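PDB 2IJ9: uridylate kinase from Archaeoglobus fulgidus, which probably catalyses the reversible, ATP-dependent phosphorylation of UMP to UDP in de novo pyrimidine nucleotide synthesis. Local coordinates for residues B[131-136]-B[196-201]. The protein carries 1 engineered substitution. Residues are numbered along the deposited sequence; the frame is centred on the assembly and turned at random.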
loop_
_atom_site.group_PDB
_atom_site.type_symbol
_atom_site.label_atom_id
_atom_site.label_comp_id
_atom_site.label_asym_id
_atom_site.label_seq_id
_atom_site.Cartn_x
_atom_site.Cartn_y
_atom_site.Cartn_z
ATOM N N VAL B 131 -33.563 1.398 -3.204
ATOM C CA VAL B 131 -32.678 0.488 -3.917
ATOM C C VAL B 131 -31.370 0.260 -3.160
ATOM O O VAL B 131 -30.691 1.213 -2.740
ATOM C CB VAL B 131 -32.435 0.957 -5.408
ATOM C CG1 VAL B 131 -31.827 2.374 -5.476
ATOM C CG2 VAL B 131 -31.613 -0.056 -6.191
ATOM N N PHE B 132 -31.049 -1.020 -2.971
ATOM C CA PHE B 132 -29.772 -1.431 -2.400
ATOM C C PHE B 132 -28.792 -1.877 -3.488
ATOM O O PHE B 132 -28.924 -2.963 -4.037
ATOM C CB PHE B 132 -29.988 -2.560 -1.395
ATOM C CG PHE B 132 -28.716 -3.106 -0.800
ATOM C CD1 PHE B 132 -27.574 -2.314 -0.675
ATOM C CD2 PHE B 132 -28.678 -4.412 -0.326
ATOM C CE1 PHE B 132 -26.413 -2.829 -0.128
ATOM C CE2 PHE B 132 -27.521 -4.929 0.240
ATOM C CZ PHE B 132 -26.389 -4.137 0.343
ATOM N N ILE B 133 -27.795 -1.042 -3.764
ATOM C CA ILE B 133 -26.784 -1.341 -4.769
ATOM C C ILE B 133 -25.494 -1.870 -4.126
ATOM O O ILE B 133 -24.744 -1.134 -3.471
ATOM C CB ILE B 133 -26.498 -0.107 -5.634
ATOM C CG1 ILE B 133 -27.808 0.431 -6.208
ATOM C CG2 ILE B 133 -25.507 -0.446 -6.744
ATOM C CD1 ILE B 133 -27.640 1.665 -7.045
ATOM N N ASN B 134 -25.252 -3.160 -4.315
ATOM C CA ASN B 134 -24.101 -3.829 -3.718
ATOM C C ASN B 134 -22.902 -3.932 -4.696
ATOM O O ASN B 134 -22.757 -4.923 -5.426
ATOM C CB ASN B 134 -24.518 -5.208 -3.185
ATOM C CG ASN B 134 -23.425 -5.880 -2.408
ATOM O OD1 ASN B 134 -22.608 -5.221 -1.753
ATOM N ND2 ASN B 134 -23.396 -7.203 -2.468
ATOM N N ALA B 135 -22.053 -2.903 -4.701
ATOM C CA ALA B 135 -20.933 -2.818 -5.635
ATOM C C ALA B 135 -19.754 -3.673 -5.197
ATOM O O ALA B 135 -18.938 -3.245 -4.377
ATOM C CB ALA B 135 -20.499 -1.389 -5.787
ATOM N N THR B 136 -19.663 -4.871 -5.765
ATOM C CA THR B 136 -18.595 -5.813 -5.446
ATOM C C THR B 136 -17.539 -5.885 -6.575
ATOM O O THR B 136 -17.593 -5.113 -7.538
ATOM C CB THR B 136 -19.175 -7.215 -5.047
ATOM O OG1 THR B 136 -18.109 -8.143 -4.795
ATOM C CG2 THR B 136 -20.097 -7.774 -6.125
ATOM N N TYR B 196 -29.196 -4.843 -6.159
ATOM C CA TYR B 196 -28.294 -5.103 -7.255
ATOM C C TYR B 196 -27.039 -5.746 -6.679
ATOM O O TYR B 196 -26.625 -5.437 -5.553
ATOM C CB TYR B 196 -27.938 -3.800 -7.964
ATOM C CG TYR B 196 -29.003 -3.324 -8.916
ATOM C CD1 TYR B 196 -30.131 -2.656 -8.453
ATOM C CD2 TYR B 196 -28.881 -3.542 -10.287
ATOM C CE1 TYR B 196 -31.107 -2.215 -9.327
ATOM C CE2 TYR B 196 -29.851 -3.104 -11.173
ATOM C CZ TYR B 196 -30.963 -2.442 -10.689
ATOM O OH TYR B 196 -31.929 -2.009 -11.571
ATOM N N VAL B 197 -26.458 -6.669 -7.439
ATOM C CA VAL B 197 -25.150 -7.229 -7.120
ATOM C C VAL B 197 -24.267 -7.020 -8.350
ATOM O O VAL B 197 -24.508 -7.624 -9.401
ATOM C CB VAL B 197 -25.257 -8.723 -6.770
ATOM C CG1 VAL B 197 -23.861 -9.347 -6.682
ATOM C CG2 VAL B 197 -26.022 -8.893 -5.455
ATOM N N ILE B 198 -23.276 -6.140 -8.250
ATOM C CA ILE B 198 -22.614 -5.681 -9.462
ATOM C C ILE B 198 -21.099 -5.543 -9.353
ATOM O O ILE B 198 -20.552 -5.470 -8.256
ATOM C CB ILE B 198 -23.230 -4.357 -9.978
ATOM C CG1 ILE B 198 -23.081 -3.248 -8.930
ATOM C CG2 ILE B 198 -24.689 -4.584 -10.400
ATOM C CD1 ILE B 198 -23.201 -1.838 -9.503
ATOM N N LEU B 199 -20.427 -5.527 -10.500
ATOM C CA LEU B 199 -19.049 -5.106 -10.541
ATOM C C LEU B 199 -18.977 -3.592 -10.276
ATOM O O LEU B 199 -19.462 -2.768 -11.064
ATOM C CB LEU B 199 -18.402 -5.510 -11.865
ATOM C CG LEU B 199 -16.885 -5.324 -11.862
ATOM C CD1 LEU B 199 -16.194 -6.582 -12.353
ATOM C CD2 LEU B 199 -16.444 -4.062 -12.642
ATOM N N GLY B 200 -18.381 -3.251 -9.141
ATOM C CA GLY B 200 -18.359 -1.885 -8.664
ATOM C C GLY B 200 -17.542 -0.936 -9.509
ATOM O O GLY B 200 -16.373 -0.688 -9.222
ATOM N N THR B 201 -18.157 -0.407 -10.559
ATOM C CA THR B 201 -17.544 0.675 -11.302
ATOM C C THR B 201 -18.572 1.778 -11.456
ATOM O O THR B 201 -19.763 1.496 -11.631
ATOM C CB THR B 201 -17.022 0.199 -12.669
ATOM O OG1 THR B 201 -16.849 1.324 -13.541
ATOM C CG2 THR B 201 -17.989 -0.767 -13.307
#
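F132 and Y196 start a parallel ladder: the Y196 amide donates to F132 O, and Y196 O takes the N134 amide from above its carbonyl plane, N to O 2.9 Å. I198 N then reaches N134 O in the straightest of the bonds (169° at the hydrogen). I198 O accepts from T136 N, and G200 N closes on T136 O just past the strand end. The packed side carries V131, I133, A135, Y196 and I198. A chi1 of -80° sets Y196 CG beside the backbone N and carries the ring back toward V131, whose CG2 meets the CD1–CE1 edge near the ring plane, 3.8 Å from CD1. I133 CG2 touches I198 CD1 at 3.9 Å, while A135 CB lies 3.6 Å from G200 CA. Helix 202-209 covers I133, Y196 and I198, and the Y196 hydroxyl is tied to E212 O. On the other face, where N134 and V197 point and I180 packs on both, side-chain contact is thinner: V197 CG1 and T136 CG2 are 4.1 Å apart. L199, partly exposed, points its side chain away from strand 131-136. These are neighbouring parallel strands in the central sheet of the amino acid kinase alpha/beta fold, and the first ends at T136, predicted to bind ATP.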